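Local coordinates for protein subtilase cytotoxin subunit A (PDB 2IY9) that cleaves the host endoplasmic reticulum chaperone BiP in the hinge between its ATPase and protein-binding domains, as the serine protease subunit of an AB5 toxin, at residues P24-A29 against A250-N255; I216-L221 against S272-I277; F69-D74 against S113-I118. All coordinates share one frame; numbering follows the deposited sequence.

Interaction 1. Residues P24-A29 against A250-N255; sequences PWYFDA and AAPGQN
Pro252 presses its ring carbons against Trp25 and Tyr26, and this three-residue cluster is the tight part of the contact. One atom, Pro252 CB, serves both neighbours: it lies 3.5 Å from Trp25 CH2, at the far corner of the indole, and 3.5 Å from Tyr26 CB. Pro252 CG follows at 3.6 Å from Tyr26 CB. A compact, rigid proline fits here because it fills the angle between two aromatic side chains with carbon alone. Ile277 of helix 271-288 packs on both Tyr26 and Pro252, which adds a further apolar side chain to the cluster. The two segments belong to the subtilase fold: 250-252 is the end of strand 249-252, an outermost strand of the parallel sheet, and 25-29 opens the first modelled helix, so the contact ties the N-terminal end of the model to the sheet's margin. Toward solvent the packing gives way to polar contacts of the indole edge. Trp25 CG lies between the backbone N and the carbonyl carbon (chi1 72°), which brings the pyrrole edge to the loop after the strand. There Trp25 NE1 donates to Gln254 O at 3.0 Å, bent to 135° at the hydrogen. A weak second bond runs from Trp25 NE1 to Asn255 O, 3.3 Å away. The side chains of Gln254 and Asn255 both bond to Gln223, while exposed Asn255 meets Trp25 chiefly through its backbone carbonyl.

Interaction 2. Residues I216-L221 against S272-I277; sequences IRVAAL and SEATAI
Val218, Ala274 and Thr275 carry this contact, in which the helix whose first turn holds Ser272, inferred to be the charge-relay serine, lies against the central parallel sheet of the subtilase fold. Strand 215-221 and helix 271-288 are layers of an alpha/beta sandwich; the short segments pass 6.9 Å apart with their directions 119° from each other. So close an approach suits small residues, and Ala274 is the main one on the helical side. Its methyl sits directly on the main chain of the strand: Ala274 CB is 3.7 Å from Ala219 O and 3.9 Å from Ala220 CA, and the methyl of Ala220 adds a further apolar touch.

Val218 supplies the larger apolar surface of the strand. Val218 CG1, anti to the backbone N (chi1 178°), lies 3.8 Å from Ala274 CB and touches the carbonyl group of that residue as well. A beta-branched valine is well placed here, since it suits an extended backbone and presents two methyls: beyond the helix, the side chain also packs on Val178 and Ile249 of the adjoining strands.

Thr275 meets the strand through its hydroxyl end. The polar atom is buried but satisfied, because OG1 hydrogen-bonds Thr271 O one turn back in the same helix; the Thr275 side chain also packs on Val178 and Ala180. Three residues earlier, the CB of Ser272 points away from the strand, and its side chain packs on His89, likewise inferred to belong to the charge relay. Against the sheet, Thr275 OG1 comes to 3.7 Å from Val218 CB.

Interaction 3. Residues F69-D74 against S113-I118; sequences FSFTQD and SSRRVI
A parallel strand pairing at one margin of the central sheet joins Phe69 and Ser70 to Arg115 and Arg116, and side chains extend the contact beyond the strand ends. Phe69 N donates to Ser114 O (2.7 Å), Arg116 N returns a nearly straight bond to Phe69 O (2.9 Å, 174°), and Phe71 N continues the ladder to Arg116 O. On the Phe69 and Arg115 face, the guanidinium lies flat on the Phe69 ring, planes 15° apart, in a cation-pi stack with Arg115 CZ 4.0 Å from the ring centroid. The salt bridge of Arg115 NE to Glu144 and the bond of NH1 to Ser132 help to fix the group's rotation, and Phe71 CZ meets its edge. In the subtilase fold strand 65-70 is an outermost strand, paired here with 111-116. Arg116, on the other face, runs extended past the strand end, its CG anti to the backbone N (chi1 -175°). Arg116 NH1 makes a salt-bridge hydrogen bond of 2.9 Å to the syn lone pair of Asp74 OD2, which lies somewhat out of the guanidinium plane; the carboxylate stands almost perpendicular to that plane. Thr72 OG1 lies over the guanidinium face and donates to Asp74 OD1, which steadies the carboxylate, while Arg116 NE holds Ile118 O at 3.0 Å.

All three contacts reach the same parallel sheet at different points across it. Interaction 2 is the buried one, close to the centre of the chain and made mainly of small apolar groups, with a threonine hydroxyl satisfied within its own helix. Interactions 1 and 3 lie at opposite margins, on the two outermost strands, their centres about 29 Å apart; both are only partly buried and mix apolar contacts with polar ones, an indole N-H in the first, arginines and a carboxylate in the third. Interactions 1 and 2 touch: Ala251 pairs by backbone with Ala219 and Leu221, joining neighbouring strands, and Pro252 O packs on Ala274 CB at 3.5 Å. Interaction 3 touches neither.

Interaction 1. Residues P24-A29 against A250-N255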
ATOM      1  N   PRO A  24      14.883 -10.586  -1.817  1.00 31.70           N
ATOM      2  CA  PRO A  24      14.695 -10.484  -0.355  1.00 30.48           C
ATOM      3  C   PRO A  24      13.918 -11.646   0.265  1.00 28.91           C
ATOM      4  O   PRO A  24      13.207 -12.362  -0.435  1.00 28.17           O
ATOM      5  CB  PRO A  24      13.912  -9.181  -0.183  1.00 30.69           C
ATOM      6  CG  PRO A  24      13.345  -8.878  -1.516  1.00 30.95           C
ATOM      7  CD  PRO A  24      14.249  -9.465  -2.534  1.00 31.54           C
ATOM      8  N   TRP A  25      14.060 -11.810   1.582  1.00 27.91           N
ATOM      9  CA  TRP A  25      13.420 -12.902   2.320  1.00 26.86           C
ATOM     10  C   TRP A  25      11.934 -13.066   2.036  1.00 26.24           C
ATOM     11  O   TRP A  25      11.429 -14.187   1.984  1.00 26.52           O
ATOM     12  CB  TRP A  25      13.650 -12.727   3.828  1.00 26.83           C
ATOM     13  CG  TRP A  25      12.875 -11.604   4.496  1.00 25.69           C
ATOM     14  CD1 TRP A  25      13.327 -10.347   4.770  1.00 25.92           C
ATOM     15  CD2 TRP A  25      11.523 -11.662   4.996  1.00 25.78           C
ATOM     16  NE1 TRP A  25      12.346  -9.616   5.410  1.00 26.12           N
ATOM     17  CE2 TRP A  25      11.228 -10.395   5.555  1.00 25.08           C
ATOM     18  CE3 TRP A  25      10.538 -12.657   5.020  1.00 24.51           C
ATOM     19  CZ2 TRP A  25       9.986 -10.098   6.142  1.00 24.27           C
ATOM     20  CZ3 TRP A  25       9.289 -12.355   5.599  1.00 25.00           C
ATOM     21  CH2 TRP A  25       9.037 -11.090   6.161  1.00 24.79           C
ATOM     22  N   TYR A  26      11.230 -11.952   1.838  1.00 25.82           N
ATOM     23  CA  TYR A  26       9.767 -12.007   1.740  1.00 25.27           C
ATOM     24  C   TYR A  26       9.207 -12.540   0.423  1.00 25.46           C
ATOM     25  O   TYR A  26       8.033 -12.901   0.355  1.00 25.39           O
ATOM     26  CB  TYR A  26       9.122 -10.665   2.115  1.00 24.93           C
ATOM     27  CG  TYR A  26       9.619  -9.454   1.355  1.00 23.37           C
ATOM     28  CD1 TYR A  26       9.003  -9.047   0.166  1.00 23.07           C
ATOM     29  CD2 TYR A  26      10.688  -8.700   1.835  1.00 22.31           C
ATOM     30  CE1 TYR A  26       9.448  -7.921  -0.525  1.00 23.37           C
ATOM     31  CE2 TYR A  26      11.144  -7.556   1.144  1.00 23.11           C
ATOM     32  CZ  TYR A  26      10.514  -7.180  -0.030  1.00 23.74           C
ATOM     33  OH  TYR A  26      10.950  -6.071  -0.721  1.00 23.82           O
ATOM     34  N   PHE A  27      10.042 -12.620  -0.611  1.00 25.85           N
ATOM     35  CA  PHE A  27       9.593 -13.209  -1.872  1.00 26.39           C
ATOM     36  C   PHE A  27       9.164 -14.672  -1.692  1.00 26.54           C
ATOM     37  O   PHE A  27       8.027 -15.028  -1.991  1.00 25.96           O
ATOM     38  CB  PHE A  27      10.654 -13.046  -2.968  1.00 26.35           C
ATOM     39  CG  PHE A  27      10.575 -11.718  -3.709  1.00 27.18           C
ATOM     40  CD1 PHE A  27      10.524 -10.505  -3.020  1.00 27.71           C
ATOM     41  CD2 PHE A  27      10.578 -11.684  -5.098  1.00 28.29           C
ATOM     42  CE1 PHE A  27      10.453  -9.281  -3.710  1.00 27.37           C
ATOM     43  CE2 PHE A  27      10.509 -10.465  -5.792  1.00 29.09           C
ATOM     44  CZ  PHE A  27      10.446  -9.268  -5.094  1.00 26.90           C
ATOM     45  N   ASP A  28      10.056 -15.509  -1.154  1.00 26.92           N
ATOM     46  CA  ASP A  28       9.696 -16.900  -0.887  1.00 27.55           C
ATOM     47  C   ASP A  28       8.601 -17.003   0.187  1.00 27.03           C
ATOM     48  O   ASP A  28       7.695 -17.837   0.085  1.00 26.41           O
ATOM     49  CB  ASP A  28      10.940 -17.712  -0.514  1.00 28.20           C
ATOM     50  CG  ASP A  28      11.774 -18.110  -1.735  1.00 30.54           C
ATOM     51  OD1 ASP A  28      11.368 -17.829  -2.883  1.00 34.76           O
ATOM     52  OD2 ASP A  28      12.841 -18.721  -1.550  1.00 33.57           O
ATOM     53  N   ALA A  29       8.654 -16.119   1.184  1.00 26.69           N
ATOM     54  CA  ALA A  29       7.690 -16.154   2.298  1.00 26.72           C
ATOM     55  C   ALA A  29       6.247 -15.964   1.823  1.00 27.04           C
ATOM     56  O   ALA A  29       5.323 -16.603   2.344  1.00 27.89           O
ATOM     57  CB  ALA A  29       8.057 -15.126   3.367  1.00 26.62           C
ATOM     58  N   ALA A 250      -2.192  -8.687   7.017  1.00 22.29           N
ATOM     59  CA  ALA A 250      -0.828  -8.437   7.437  1.00 22.29           C
ATOM     60  C   ALA A 250       0.136  -8.922   6.363  1.00 22.20           C
ATOM     61  O   ALA A 250      -0.112  -9.915   5.666  1.00 22.46           O
ATOM     62  CB  ALA A 250      -0.538  -9.103   8.786  1.00 22.05           C
ATOM     63  N   ALA A 251       1.246  -8.209   6.241  1.00 22.18           N
ATOM     64  CA  ALA A 251       2.220  -8.508   5.220  1.00 22.35           C
ATOM     65  C   ALA A 251       3.619  -8.326   5.779  1.00 22.66           C
ATOM     66  O   ALA A 251       3.786  -7.672   6.812  1.00 22.09           O
ATOM     67  CB  ALA A 251       1.987  -7.606   4.014  1.00 22.68           C
ATOM     68  N   PRO A 252       4.629  -8.930   5.126  1.00 23.12           N
ATOM     69  CA  PRO A 252       6.025  -8.705   5.494  1.00 23.13           C
ATOM     70  C   PRO A 252       6.329  -7.235   5.800  1.00 23.53           C
ATOM     71  O   PRO A 252       6.084  -6.360   4.964  1.00 23.00           O
ATOM     72  CB  PRO A 252       6.777  -9.168   4.247  1.00 23.45           C
ATOM     73  CG  PRO A 252       5.943 -10.323   3.755  1.00 22.74           C
ATOM     74  CD  PRO A 252       4.501  -9.897   4.010  1.00 22.88           C
ATOM     75  N   GLY A 253       6.843  -6.975   7.005  1.00 23.36           N
ATOM     76  CA  GLY A 253       7.161  -5.618   7.419  1.00 23.58           C
ATOM     77  C   GLY A 253       8.320  -5.499   8.393  1.00 23.96           C
ATOM     78  O   GLY A 253       8.336  -4.596   9.224  1.00 24.29           O
ATOM     79  N   GLN A 254       9.297  -6.391   8.272  1.00 23.75           N
ATOM     80  CA  GLN A 254      10.522  -6.315   9.090  1.00 24.60           C
ATOM     81  C   GLN A 254      11.762  -6.614   8.253  1.00 24.41           C
ATOM     82  O   GLN A 254      11.734  -7.517   7.420  1.00 24.01           O
ATOM     83  CB  GLN A 254      10.435  -7.300  10.249  1.00 24.59           C
ATOM     84  CG  GLN A 254      11.494  -7.104  11.313  1.00 27.27           C
ATOM     85  CD  GLN A 254      11.421  -8.179  12.354  1.00 29.72           C
ATOM     86  OE1 GLN A 254      11.770  -9.325  12.096  1.00 29.46           O
ATOM     87  NE2 GLN A 254      10.941  -7.823  13.536  1.00 33.14           N
ATOM     88  N   ASN A 255      12.846  -5.863   8.485  1.00 24.92           N
ATOM     89  CA  ASN A 255      14.121  -6.135   7.817  1.00 25.70           C
ATOM     90  C   ASN A 255      13.910  -5.995   6.312  1.00 25.67           C
ATOM     91  O   ASN A 255      14.209  -6.905   5.538  1.00 25.40           O
ATOM     92  CB  ASN A 255      14.612  -7.552   8.175  1.00 25.95           C
ATOM     93  CG  ASN A 255      16.038  -7.818   7.723  1.00 28.82           C
ATOM     94  OD1 ASN A 255      16.861  -6.899   7.665  1.00 30.77           O
ATOM     95  ND2 ASN A 255      16.351  -9.094   7.429  1.00 30.42           N
TER

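Interaction 2. Residues I216-L221 against S272-I277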
ATOM      1  N   ILE A 216      -7.926  -1.147   1.876  1.00 21.26           N
ATOM      2  CA  ILE A 216      -7.307  -2.364   2.387  1.00 21.51           C
ATOM      3  C   ILE A 216      -6.250  -1.939   3.406  1.00 21.31           C
ATOM      4  O   ILE A 216      -5.267  -1.280   3.055  1.00 21.34           O
ATOM      5  CB  ILE A 216      -6.680  -3.218   1.253  1.00 21.62           C
ATOM      6  CG1 ILE A 216      -7.772  -3.693   0.286  1.00 22.62           C
ATOM      7  CG2 ILE A 216      -5.945  -4.433   1.834  1.00 21.00           C
ATOM      8  CD1 ILE A 216      -7.223  -4.310  -0.998  1.00 22.32           C
ATOM      9  N   ARG A 217      -6.501  -2.275   4.667  1.00 21.26           N
ATOM     10  CA  ARG A 217      -5.710  -1.789   5.807  1.00 21.19           C
ATOM     11  C   ARG A 217      -4.661  -2.832   6.145  1.00 20.97           C
ATOM     12  O   ARG A 217      -4.994  -3.976   6.420  1.00 21.34           O
ATOM     13  CB  ARG A 217      -6.614  -1.562   7.033  1.00 20.80           C
ATOM     14  CG  ARG A 217      -7.723  -0.536   6.805  1.00 21.19           C
ATOM     15  CD  ARG A 217      -8.963  -0.801   7.684  1.00 22.32           C
ATOM     16  NE  ARG A 217     -10.044   0.099   7.273  1.00 23.12           N
ATOM     17  CZ  ARG A 217     -10.910  -0.177   6.307  1.00 24.03           C
ATOM     18  NH1 ARG A 217     -10.856  -1.353   5.679  1.00 22.94           N
ATOM     19  NH2 ARG A 217     -11.846   0.707   5.980  1.00 22.97           N
ATOM     20  N   VAL A 218      -3.397  -2.422   6.127  1.00 21.09           N
ATOM     21  CA  VAL A 218      -2.282  -3.359   6.173  1.00 20.68           C
ATOM     22  C   VAL A 218      -1.454  -3.219   7.466  1.00 20.61           C
ATOM     23  O   VAL A 218      -1.007  -2.122   7.808  1.00 20.57           O
ATOM     24  CB  VAL A 218      -1.372  -3.194   4.916  1.00 21.10           C
ATOM     25  CG1 VAL A 218      -0.161  -4.149   4.978  1.00 20.68           C
ATOM     26  CG2 VAL A 218      -2.171  -3.430   3.609  1.00 20.22           C
ATOM     27  N   ALA A 219      -1.269  -4.337   8.169  1.00 20.65           N
ATOM     28  CA  ALA A 219      -0.340  -4.434   9.312  1.00 21.03           C
ATOM     29  C   ALA A 219       0.976  -5.125   8.918  1.00 21.78           C
ATOM     30  O   ALA A 219       1.040  -5.810   7.893  1.00 21.95           O
ATOM     31  CB  ALA A 219      -0.996  -5.186  10.461  1.00 20.64           C
ATOM     32  N   ALA A 220       2.001  -4.989   9.769  1.00 21.95           N
ATOM     33  CA  ALA A 220       3.367  -5.439   9.442  1.00 22.49           C
ATOM     34  C   ALA A 220       3.793  -6.666  10.247  1.00 23.12           C
ATOM     35  O   ALA A 220       3.632  -6.706  11.476  1.00 23.19           O
ATOM     36  CB  ALA A 220       4.352  -4.314   9.664  1.00 22.24           C
ATOM     37  N   LEU A 221       4.333  -7.655   9.539  1.00 23.25           N
ATOM     38  CA  LEU A 221       4.772  -8.910  10.148  1.00 23.87           C
ATOM     39  C   LEU A 221       6.269  -8.932  10.370  1.00 24.20           C
ATOM     40  O   LEU A 221       7.035  -8.361   9.583  1.00 23.68           O
ATOM     41  CB  LEU A 221       4.410 -10.090   9.246  1.00 23.73           C
ATOM     42  CG  LEU A 221       2.922 -10.366   9.047  1.00 24.20           C
ATOM     43  CD1 LEU A 221       2.702 -11.352   7.915  1.00 23.68           C
ATOM     44  CD2 LEU A 221       2.271 -10.849  10.360  1.00 25.10           C
ATOM     45  N   SER A 272       4.598   0.929   6.703  1.00 22.92           N
ATOM     46  CA  SER A 272       4.810   1.592   5.406  1.00 23.09           C
ATOM     47  C   SER A 272       5.302   0.569   4.384  1.00 22.65           C
ATOM     48  O   SER A 272       4.750   0.444   3.277  1.00 22.41           O
ATOM     49  CB  SER A 272       5.821   2.739   5.526  1.00 23.15           C
ATOM     50  OG  SER A 272       5.320   3.792   6.339  1.00 25.60           O
ATOM     51  N   GLU A 273       6.333  -0.176   4.774  1.00 22.44           N
ATOM     52  CA  GLU A 273       6.930  -1.207   3.918  1.00 22.13           C
ATOM     53  C   GLU A 273       5.933  -2.321   3.580  1.00 21.54           C
ATOM     54  O   GLU A 273       5.849  -2.767   2.423  1.00 20.64           O
ATOM     55  CB  GLU A 273       8.153  -1.811   4.616  1.00 22.50           C
ATOM     56  CG  GLU A 273       9.338  -0.850   4.758  1.00 23.86           C
ATOM     57  CD  GLU A 273       9.243   0.116   5.937  1.00 27.29           C
ATOM     58  OE1 GLU A 273       8.257   0.091   6.719  1.00 29.22           O
ATOM     59  OE2 GLU A 273      10.180   0.931   6.082  1.00 28.81           O
ATOM     60  N   ALA A 274       5.196  -2.771   4.597  1.00 20.73           N
ATOM     61  CA  ALA A 274       4.179  -3.817   4.433  1.00 20.96           C
ATOM     62  C   ALA A 274       3.100  -3.385   3.437  1.00 20.35           C
ATOM     63  O   ALA A 274       2.693  -4.154   2.583  1.00 20.46           O
ATOM     64  CB  ALA A 274       3.540  -4.165   5.788  1.00 20.71           C
ATOM     65  N   THR A 275       2.653  -2.144   3.558  1.00 20.41           N
ATOM     66  CA  THR A 275       1.667  -1.603   2.642  1.00 20.46           C
ATOM     67  C   THR A 275       2.187  -1.620   1.198  1.00 20.36           C
ATOM     68  O   THR A 275       1.457  -1.987   0.281  1.00 19.78           O
ATOM     69  CB  THR A 275       1.282  -0.188   3.055  1.00 20.51           C
ATOM     70  OG1 THR A 275       0.755  -0.228   4.386  1.00 20.96           O
ATOM     71  CG2 THR A 275       0.253   0.408   2.092  1.00 19.83           C
ATOM     72  N   ALA A 276       3.441  -1.215   1.004  1.00 20.61           N
ATOM     73  CA  ALA A 276       4.027  -1.165  -0.343  1.00 21.48           C
ATOM     74  C   ALA A 276       3.992  -2.543  -1.001  1.00 21.56           C
ATOM     75  O   ALA A 276       3.675  -2.691  -2.187  1.00 21.06           O
ATOM     76  CB  ALA A 276       5.446  -0.616  -0.289  1.00 21.39           C
ATOM     77  N   ILE A 277       4.324  -3.551  -0.208  1.00 21.17           N
ATOM     78  CA  ILE A 277       4.386  -4.916  -0.690  1.00 21.32           C
ATOM     79  C   ILE A 277       3.002  -5.405  -1.142  1.00 20.94           C
ATOM     80  O   ILE A 277       2.876  -6.038  -2.207  1.00 21.10           O
ATOM     81  CB  ILE A 277       5.040  -5.822   0.379  1.00 20.89           C
ATOM     82  CG1 ILE A 277       6.544  -5.511   0.450  1.00 21.65           C
ATOM     83  CG2 ILE A 277       4.806  -7.313   0.067  1.00 22.26           C
ATOM     84  CD1 ILE A 277       7.273  -6.078   1.674  1.00 22.19           C
TER

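Interaction 3. Residues F69-D74 against S113-I118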
ATOM      1  N   PHE A  69       3.154  14.484  -9.448  1.00 25.12           N
ATOM      2  CA  PHE A  69       2.284  15.605  -9.066  1.00 25.83           C
ATOM      3  C   PHE A  69       2.695  16.183  -7.728  1.00 26.05           C
ATOM      4  O   PHE A  69       3.233  15.464  -6.873  1.00 25.62           O
ATOM      5  CB  PHE A  69       0.841  15.131  -8.890  1.00 25.53           C
ATOM      6  CG  PHE A  69       0.192  14.622 -10.143  1.00 26.39           C
ATOM      7  CD1 PHE A  69      -0.655  15.445 -10.887  1.00 27.81           C
ATOM      8  CD2 PHE A  69       0.362  13.292 -10.547  1.00 27.12           C
ATOM      9  CE1 PHE A  69      -1.280  14.961 -12.036  1.00 27.06           C
ATOM     10  CE2 PHE A  69      -0.261  12.809 -11.691  1.00 25.71           C
ATOM     11  CZ  PHE A  69      -1.075  13.639 -12.433  1.00 26.38           C
ATOM     12  N   SER A  70       2.398  17.474  -7.540  1.00 26.77           N
ATOM     13  CA  SER A  70       2.568  18.147  -6.257  1.00 27.19           C
ATOM     14  C   SER A  70       1.230  18.507  -5.627  1.00 27.85           C
ATOM     15  O   SER A  70       0.342  19.063  -6.287  1.00 28.03           O
ATOM     16  CB  SER A  70       3.362  19.440  -6.406  1.00 27.69           C
ATOM     17  OG  SER A  70       3.522  20.044  -5.129  1.00 26.67           O
ATOM     18  N   PHE A  71       1.107  18.192  -4.344  1.00 28.18           N
ATOM     19  CA  PHE A  71       0.009  18.679  -3.528  1.00 28.53           C
ATOM     20  C   PHE A  71       0.587  19.328  -2.284  1.00 29.08           C
ATOM     21  O   PHE A  71      -0.011  19.317  -1.218  1.00 28.92           O
ATOM     22  CB  PHE A  71      -0.965  17.548  -3.221  1.00 28.23           C
ATOM     23  CG  PHE A  71      -1.595  16.985  -4.453  1.00 27.70           C
ATOM     24  CD1 PHE A  71      -2.694  17.614  -5.034  1.00 27.98           C
ATOM     25  CD2 PHE A  71      -1.056  15.854  -5.076  1.00 28.46           C
ATOM     26  CE1 PHE A  71      -3.268  17.123  -6.199  1.00 26.56           C
ATOM     27  CE2 PHE A  71      -1.625  15.348  -6.247  1.00 27.15           C
ATOM     28  CZ  PHE A  71      -2.730  15.989  -6.813  1.00 27.89           C
ATOM     29  N   THR A  72       1.771  19.903  -2.454  1.00 29.92           N
ATOM     30  CA  THR A  72       2.479  20.548  -1.362  1.00 30.80           C
ATOM     31  C   THR A  72       2.587  22.038  -1.649  1.00 31.44           C
ATOM     32  O   THR A  72       2.418  22.474  -2.793  1.00 31.48           O
ATOM     33  CB  THR A  72       3.874  19.922  -1.139  1.00 30.67           C
ATOM     34  OG1 THR A  72       4.572  19.864  -2.387  1.00 30.44           O
ATOM     35  CG2 THR A  72       3.727  18.507  -0.581  1.00 30.46           C
ATOM     36  N   GLN A  73       2.881  22.806  -0.601  1.00 32.00           N
ATOM     37  CA  GLN A  73       2.817  24.266  -0.646  1.00 32.22           C
ATOM     38  C   GLN A  73       3.948  24.904  -1.458  1.00 32.35           C
ATOM     39  O   GLN A  73       3.853  26.076  -1.856  1.00 32.68           O
ATOM     40  CB  GLN A  73       2.819  24.820   0.773  1.00 32.46           C
ATOM     41  CG  GLN A  73       1.561  24.507   1.571  1.00 33.50           C
ATOM     42  CD  GLN A  73       1.661  24.985   3.009  1.00 35.31           C
ATOM     43  OE1 GLN A  73       2.154  26.085   3.273  1.00 38.90           O
ATOM     44  NE2 GLN A  73       1.198  24.165   3.944  1.00 33.61           N
ATOM     45  N   ASP A  74       5.010  24.136  -1.696  1.00 32.08           N
ATOM     46  CA  ASP A  74       6.120  24.576  -2.545  1.00 31.81           C
ATOM     47  C   ASP A  74       5.882  24.315  -4.043  1.00 31.80           C
ATOM     48  O   ASP A  74       6.700  24.704  -4.879  1.00 32.11           O
ATOM     49  CB  ASP A  74       7.438  23.940  -2.084  1.00 31.52           C
ATOM     50  CG  ASP A  74       7.455  22.405  -2.232  1.00 31.92           C
ATOM     51  OD1 ASP A  74       6.429  21.796  -2.644  1.00 32.39           O
ATOM     52  OD2 ASP A  74       8.510  21.815  -1.925  1.00 29.80           O
ATOM     53  N   SER A 113       3.054   6.495 -10.379  1.00 22.67           N
ATOM     54  CA  SER A 113       2.582   7.877 -10.413  1.00 23.41           C
ATOM     55  C   SER A 113       2.763   8.466  -9.022  1.00 23.97           C
ATOM     56  O   SER A 113       2.052   8.085  -8.077  1.00 24.88           O
ATOM     57  CB  SER A 113       1.115   7.944 -10.837  1.00 23.49           C
ATOM     58  OG  SER A 113       0.654   9.283 -10.812  1.00 24.57           O
ATOM     59  N   SER A 114       3.718   9.387  -8.903  1.00 23.67           N
ATOM     60  CA  SER A 114       4.042   9.996  -7.623  1.00 23.69           C
ATOM     61  C   SER A 114       3.131  11.182  -7.336  1.00 24.07           C
ATOM     62  O   SER A 114       2.984  12.091  -8.163  1.00 24.25           O
ATOM     63  CB  SER A 114       5.496  10.430  -7.575  1.00 23.39           C
ATOM     64  OG  SER A 114       5.794  10.978  -6.307  1.00 24.04           O
ATOM     65  N   ARG A 115       2.497  11.154  -6.170  1.00 23.74           N
ATOM     66  CA  ARG A 115       1.644  12.253  -5.762  1.00 23.96           C
ATOM     67  C   ARG A 115       2.162  12.739  -4.422  1.00 23.91           C
ATOM     68  O   ARG A 115       1.909  12.125  -3.367  1.00 23.47           O
ATOM     69  CB  ARG A 115       0.176  11.812  -5.727  1.00 24.21           C
ATOM     70  CG  ARG A 115      -0.356  11.449  -7.114  1.00 23.12           C
ATOM     71  CD  ARG A 115      -1.772  10.903  -7.118  1.00 24.33           C
ATOM     72  NE  ARG A 115      -2.218  10.721  -8.501  1.00 24.49           N
ATOM     73  CZ  ARG A 115      -2.848  11.653  -9.213  1.00 25.00           C
ATOM     74  NH1 ARG A 115      -3.124  12.838  -8.670  1.00 25.23           N
ATOM     75  NH2 ARG A 115      -3.191  11.404 -10.468  1.00 24.01           N
ATOM     76  N   ARG A 116       2.919  13.834  -4.464  1.00 24.01           N
ATOM     77  CA  ARG A 116       3.579  14.306  -3.253  1.00 24.23           C
ATOM     78  C   ARG A 116       2.605  15.094  -2.381  1.00 23.93           C
ATOM     79  O   ARG A 116       2.047  16.092  -2.832  1.00 23.74           O
ATOM     80  CB  ARG A 116       4.836  15.122  -3.559  1.00 24.76           C
ATOM     81  CG  ARG A 116       5.578  15.500  -2.270  1.00 25.40           C
ATOM     82  CD  ARG A 116       6.788  16.416  -2.462  1.00 25.60           C
ATOM     83  NE  ARG A 116       6.963  17.195  -1.230  1.00 27.51           N
ATOM     84  CZ  ARG A 116       7.588  18.367  -1.125  1.00 29.31           C
ATOM     85  NH1 ARG A 116       8.173  18.948  -2.171  1.00 29.01           N
ATOM     86  NH2 ARG A 116       7.633  18.961   0.056  1.00 29.64           N
ATOM     87  N   VAL A 117       2.415  14.647  -1.138  1.00 23.76           N
ATOM     88  CA  VAL A 117       1.443  15.278  -0.224  1.00 24.52           C
ATOM     89  C   VAL A 117       2.048  15.803   1.089  1.00 25.55           C
ATOM     90  O   VAL A 117       1.370  16.508   1.856  1.00 25.07           O
ATOM     91  CB  VAL A 117       0.252  14.331   0.094  1.00 24.00           C
ATOM     92  CG1 VAL A 117      -0.540  14.036  -1.164  1.00 23.76           C
ATOM     93  CG2 VAL A 117       0.737  13.040   0.747  1.00 24.46           C
ATOM     94  N   ILE A 118       3.308  15.428   1.333  1.00 26.49           N
ATOM     95  CA  ILE A 118       4.084  15.805   2.519  1.00 27.42           C
ATOM     96  C   ILE A 118       5.558  15.985   2.105  1.00 28.26           C
ATOM     97  O   ILE A 118       5.964  15.498   1.054  1.00 28.27           O
ATOM     98  CB  ILE A 118       3.961  14.758   3.677  1.00 27.23           C
ATOM     99  CG1 ILE A 118       4.447  13.362   3.236  1.00 27.38           C
ATOM    100  CG2 ILE A 118       2.526  14.722   4.242  1.00 27.27           C
ATOM    101  CD1 ILE A 118       4.386  12.278   4.328  1.00 27.93           C
TER
HETATM  102  O   HOH W   1       5.426  13.603  -6.893  1.00 26.87           O
HETATM  103  O   HOH W   2       8.316  21.497   1.320  1.00 29.53           O